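Long-range contact in ORC2 (Aeropyrum pernix, PDB 1W5T), which binds ATP and DNA, probably hydrolyses ATP, and takes part in regulating DNA replication as a Cdc6/Orc protein: residues Leu151-Leu165 with Ala191-Gln205. Numbering follows the deposited sequence.
Sequences LSSPRIAAEDLYTLL and ALSYMREKIPQVESQ
The nearest CA pairs are Leu151 with Ala191, Ala158 with Ile199 and Tyr162 with Val202, the backbones drawing together from 7.4 Å between the CA atoms of Leu151 and Ala191 to 5.7 Å between those of Tyr162 and Val202. Helix 158-165 runs beside the joint where helix 190-198 gives out and Ile199, the first non-helical residue, is also the N-cap of helix 200-203. Leu151 fills the upstream end: its CD1 lies 3.6 Å from Met195 CG, CD2 meets Ile199 CD1, and CB packs against CD2 and CE2 of the Tyr194 ring. Lys198 bends back so that NZ reaches the edge of that ring, in its plane, and bonds weakly to Tyr194 OH, while its CE rests on Ala158 CB. In the AAA+ ATPase module the contact packs together the helices that follow 139-145 and 180-186, neighbouring strands of the parallel sheet; Leu165 and Ala191 also touch strand 180-186. With CG1 between the backbone N and the carbonyl carbon (chi1 42°), Ile199 sends CG2 to Ala158 CB, 3.6 Å away, and CD1 to Leu161 CD1. Tyr162 CE2 lies 3.5 Å from Gln201 CB, its CD2 meets Val202 CG1, and Gln201 NE2 sits at the ring edge, the amide turned 49° from the ring plane. Cutting Tyr162 back to an alanine is likely to leave Val202 CG1 and the Gln201 side chain without their aromatic neighbour. Deeper in, Leu165 CD2 meets Val202 CG2 at 4.0 Å.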
# COMPACT_ATOMS: atom_id res chain seq x y z
N LEU A 151 -6.14 -5.69 11.88
CA LEU A 151 -7.61 -5.71 12.04
C LEU A 151 -8.25 -7.07 11.77
O LEU A 151 -9.28 -7.40 12.34
CB LEU A 151 -8.29 -4.63 11.17
CG LEU A 151 -7.84 -3.19 11.42
CD1 LEU A 151 -8.25 -2.28 10.26
CD2 LEU A 151 -8.32 -2.66 12.79
N SER A 152 -7.65 -7.86 10.86
CA SER A 152 -8.11 -9.22 10.59
C SER A 152 -7.09 -10.17 11.23
O SER A 152 -6.22 -10.74 10.56
CB SER A 152 -8.28 -9.49 9.09
OG SER A 152 -7.10 -9.19 8.38
N SER A 153 -7.22 -10.32 12.54
CA SER A 153 -6.26 -11.03 13.36
C SER A 153 -7.00 -11.30 14.67
O SER A 153 -7.26 -10.37 15.44
CB SER A 153 -5.04 -10.14 13.62
OG SER A 153 -3.86 -10.88 13.93
N PRO A 154 -7.43 -12.55 14.89
CA PRO A 154 -8.05 -12.93 16.17
C PRO A 154 -7.10 -12.79 17.36
O PRO A 154 -7.55 -12.52 18.49
CB PRO A 154 -8.44 -14.40 15.95
CG PRO A 154 -8.49 -14.56 14.44
CD PRO A 154 -7.40 -13.66 13.93
N ARG A 155 -5.80 -12.93 17.10
CA ARG A 155 -4.75 -12.75 18.11
C ARG A 155 -4.67 -11.33 18.70
O ARG A 155 -4.08 -11.13 19.76
CB ARG A 155 -3.40 -13.16 17.52
CG ARG A 155 -3.13 -14.69 17.52
CD ARG A 155 -1.87 -15.11 18.30
NE ARG A 155 -1.82 -14.49 19.64
CZ ARG A 155 -1.42 -15.09 20.77
NH1 ARG A 155 -0.98 -16.35 20.76
NH2 ARG A 155 -1.44 -14.40 21.90
N ILE A 156 -5.26 -10.34 18.01
CA ILE A 156 -5.31 -8.96 18.51
C ILE A 156 -6.77 -8.58 18.76
O ILE A 156 -7.61 -8.73 17.88
CB ILE A 156 -4.62 -7.97 17.52
CG1 ILE A 156 -3.12 -8.23 17.46
CG2 ILE A 156 -4.91 -6.51 17.89
CD1 ILE A 156 -2.49 -7.85 16.16
N ALA A 157 -7.04 -8.11 19.96
CA ALA A 157 -8.40 -7.80 20.39
C ALA A 157 -8.73 -6.31 20.29
O ALA A 157 -7.90 -5.46 20.61
CB ALA A 157 -8.61 -8.27 21.81
N ALA A 158 -9.97 -6.03 19.87
CA ALA A 158 -10.47 -4.68 19.70
C ALA A 158 -10.01 -3.77 20.84
O ALA A 158 -9.50 -2.67 20.64
CB ALA A 158 -12.00 -4.70 19.61
N GLU A 159 -10.22 -4.26 22.05
CA GLU A 159 -9.94 -3.52 23.27
C GLU A 159 -8.47 -3.10 23.36
O GLU A 159 -8.17 -2.02 23.86
CB GLU A 159 -10.34 -4.38 24.48
CG GLU A 159 -9.93 -5.84 24.32
CD GLU A 159 -11.06 -6.76 23.86
OE1 GLU A 159 -11.29 -7.77 24.55
OE2 GLU A 159 -11.71 -6.50 22.82
N ASP A 160 -7.57 -3.95 22.86
CA ASP A 160 -6.13 -3.67 22.80
C ASP A 160 -5.74 -2.53 21.86
O ASP A 160 -4.99 -1.64 22.26
CB ASP A 160 -5.38 -4.93 22.38
CG ASP A 160 -5.41 -6.00 23.43
OD1 ASP A 160 -5.56 -5.64 24.64
OD2 ASP A 160 -5.28 -7.21 23.13
N LEU A 161 -6.23 -2.59 20.63
CA LEU A 161 -6.00 -1.54 19.65
C LEU A 161 -6.48 -0.23 20.26
O LEU A 161 -5.88 0.84 20.10
CB LEU A 161 -6.80 -1.82 18.38
CG LEU A 161 -6.31 -2.87 17.40
CD1 LEU A 161 -7.23 -2.92 16.19
CD2 LEU A 161 -4.87 -2.60 16.97
N TYR A 162 -7.57 -0.36 20.99
CA TYR A 162 -8.19 0.76 21.65
C TYR A 162 -7.22 1.42 22.62
O TYR A 162 -7.06 2.63 22.56
CB TYR A 162 -9.41 0.26 22.39
CG TYR A 162 -10.36 1.32 22.78
CD1 TYR A 162 -10.04 2.24 23.80
CD2 TYR A 162 -11.60 1.42 22.17
CE1 TYR A 162 -10.92 3.21 24.18
CE2 TYR A 162 -12.50 2.40 22.54
CZ TYR A 162 -12.15 3.29 23.55
OH TYR A 162 -13.01 4.29 23.97
N THR A 163 -6.59 0.64 23.49
CA THR A 163 -5.67 1.20 24.47
C THR A 163 -4.41 1.75 23.78
O THR A 163 -3.96 2.86 24.09
CB THR A 163 -5.33 0.21 25.64
OG1 THR A 163 -4.61 -0.92 25.14
CG2 THR A 163 -6.59 -0.42 26.21
N LEU A 164 -3.88 0.98 22.83
CA LEU A 164 -2.74 1.41 22.00
C LEU A 164 -2.98 2.76 21.33
O LEU A 164 -2.16 3.66 21.44
CB LEU A 164 -2.40 0.36 20.93
CG LEU A 164 -1.28 0.78 19.97
CD1 LEU A 164 0.08 0.84 20.67
CD2 LEU A 164 -1.22 -0.09 18.72
N LEU A 165 -4.11 2.89 20.66
CA LEU A 165 -4.38 4.07 19.84
C LEU A 165 -4.99 5.17 20.68
O LEU A 165 -5.10 6.31 20.24
CB LEU A 165 -5.25 3.71 18.63
CG LEU A 165 -4.64 3.27 17.29
CD1 LEU A 165 -3.11 3.16 17.23
CD2 LEU A 165 -5.24 1.99 16.91
N ALA A 191 -9.85 -1.28 5.21
CA ALA A 191 -9.38 -1.11 6.58
C ALA A 191 -10.22 -0.09 7.34
O ALA A 191 -10.59 -0.33 8.48
CB ALA A 191 -7.94 -0.74 6.62
N LEU A 192 -10.51 1.03 6.69
CA LEU A 192 -11.34 2.07 7.28
C LEU A 192 -12.79 1.57 7.42
O LEU A 192 -13.39 1.72 8.49
CB LEU A 192 -11.28 3.36 6.45
CG LEU A 192 -9.98 4.17 6.56
CD1 LEU A 192 -10.03 5.33 5.66
CD2 LEU A 192 -9.80 4.61 8.01
N SER A 193 -13.34 0.98 6.34
CA SER A 193 -14.71 0.45 6.35
C SER A 193 -14.89 -0.50 7.51
O SER A 193 -15.88 -0.47 8.21
CB SER A 193 -15.04 -0.28 5.04
OG SER A 193 -14.91 0.60 3.94
N TYR A 194 -13.89 -1.35 7.70
CA TYR A 194 -13.89 -2.33 8.77
C TYR A 194 -13.87 -1.71 10.18
O TYR A 194 -14.71 -2.03 11.02
CB TYR A 194 -12.72 -3.30 8.60
CG TYR A 194 -12.67 -4.37 9.64
CD1 TYR A 194 -13.17 -5.65 9.39
CD2 TYR A 194 -12.12 -4.10 10.89
CE1 TYR A 194 -13.12 -6.65 10.37
CE2 TYR A 194 -12.06 -5.06 11.88
CZ TYR A 194 -12.56 -6.33 11.62
OH TYR A 194 -12.48 -7.24 12.62
N MET A 195 -12.88 -0.85 10.43
CA MET A 195 -12.81 -0.06 11.66
C MET A 195 -14.11 0.69 12.00
O MET A 195 -14.48 0.72 13.15
CB MET A 195 -11.66 0.95 11.62
CG MET A 195 -10.28 0.34 11.67
SD MET A 195 -8.98 1.61 11.51
CE MET A 195 -8.92 2.20 13.15
N ARG A 196 -14.81 1.25 11.00
CA ARG A 196 -16.07 1.99 11.23
C ARG A 196 -17.15 1.05 11.73
O ARG A 196 -17.89 1.38 12.64
CB ARG A 196 -16.60 2.67 9.95
CG ARG A 196 -17.03 4.13 10.09
CD ARG A 196 -18.17 4.48 11.08
NE ARG A 196 -19.54 4.15 10.64
CZ ARG A 196 -20.21 4.72 9.62
NH1 ARG A 196 -21.45 4.35 9.32
NH2 ARG A 196 -19.64 5.68 8.90
N GLU A 197 -17.24 -0.12 11.10
CA GLU A 197 -18.29 -1.06 11.41
C GLU A 197 -18.00 -1.86 12.68
O GLU A 197 -18.94 -2.18 13.41
CB GLU A 197 -18.56 -1.99 10.21
CG GLU A 197 -19.84 -1.63 9.44
CD GLU A 197 -20.83 -2.80 9.32
OE1 GLU A 197 -20.40 -3.98 9.45
OE2 GLU A 197 -22.03 -2.54 9.07
N LYS A 198 -16.73 -2.14 12.98
CA LYS A 198 -16.38 -2.99 14.11
C LYS A 198 -15.92 -2.23 15.35
O LYS A 198 -16.30 -2.59 16.45
CB LYS A 198 -15.38 -4.08 13.72
CG LYS A 198 -14.13 -4.19 14.63
CD LYS A 198 -13.74 -5.66 14.96
CE LYS A 198 -12.57 -5.77 15.98
NZ LYS A 198 -11.16 -5.81 15.41
N ILE A 199 -15.11 -1.18 15.15
CA ILE A 199 -14.54 -0.39 16.26
C ILE A 199 -14.58 1.15 16.08
O ILE A 199 -13.55 1.81 16.17
CB ILE A 199 -13.10 -0.84 16.53
CG1 ILE A 199 -12.35 -1.05 15.20
CG2 ILE A 199 -13.10 -2.06 17.42
CD1 ILE A 199 -10.84 -1.10 15.32
N PRO A 200 -15.76 1.74 15.89
CA PRO A 200 -15.86 3.17 15.55
C PRO A 200 -15.27 4.11 16.61
O PRO A 200 -15.04 5.27 16.27
CB PRO A 200 -17.37 3.39 15.44
CG PRO A 200 -17.93 2.35 16.31
CD PRO A 200 -17.09 1.12 16.01
N GLN A 201 -15.04 3.62 17.83
CA GLN A 201 -14.38 4.42 18.87
C GLN A 201 -12.87 4.51 18.69
O GLN A 201 -12.22 5.41 19.22
CB GLN A 201 -14.72 3.90 20.27
CG GLN A 201 -16.23 3.69 20.57
CD GLN A 201 -16.56 3.80 22.07
OE1 GLN A 201 -17.46 4.58 22.44
NE2 GLN A 201 -15.84 3.05 22.92
N VAL A 202 -12.29 3.56 17.95
CA VAL A 202 -10.89 3.72 17.54
C VAL A 202 -10.78 4.49 16.22
O VAL A 202 -10.01 5.43 16.15
CB VAL A 202 -10.02 2.41 17.66
CG1 VAL A 202 -10.81 1.24 18.18
CG2 VAL A 202 -9.25 2.07 16.38
N GLU A 203 -11.60 4.14 15.23
CA GLU A 203 -11.67 4.82 13.94
C GLU A 203 -11.80 6.34 14.09
O GLU A 203 -11.18 7.08 13.36
CB GLU A 203 -12.84 4.28 13.11
CG GLU A 203 -12.84 4.64 11.63
CD GLU A 203 -13.41 6.02 11.31
OE1 GLU A 203 -14.20 6.58 12.08
OE2 GLU A 203 -13.06 6.56 10.23
N SER A 204 -12.64 6.77 15.03
CA SER A 204 -12.88 8.18 15.30
C SER A 204 -11.63 8.91 15.80
O SER A 204 -11.60 10.13 15.75
CB SER A 204 -14.02 8.38 16.31
OG SER A 204 -13.73 7.75 17.55
N GLN A 205 -10.61 8.18 16.29
CA GLN A 205 -9.33 8.79 16.70
C GLN A 205 -8.48 9.26 15.52
O GLN A 205 -7.50 10.00 15.71
CB GLN A 205 -8.51 7.85 17.57
CG GLN A 205 -8.09 8.49 18.90
CD GLN A 205 -9.28 8.74 19.84
OE1 GLN A 205 -9.30 9.71 20.58
NE2 GLN A 205 -10.27 7.85 19.79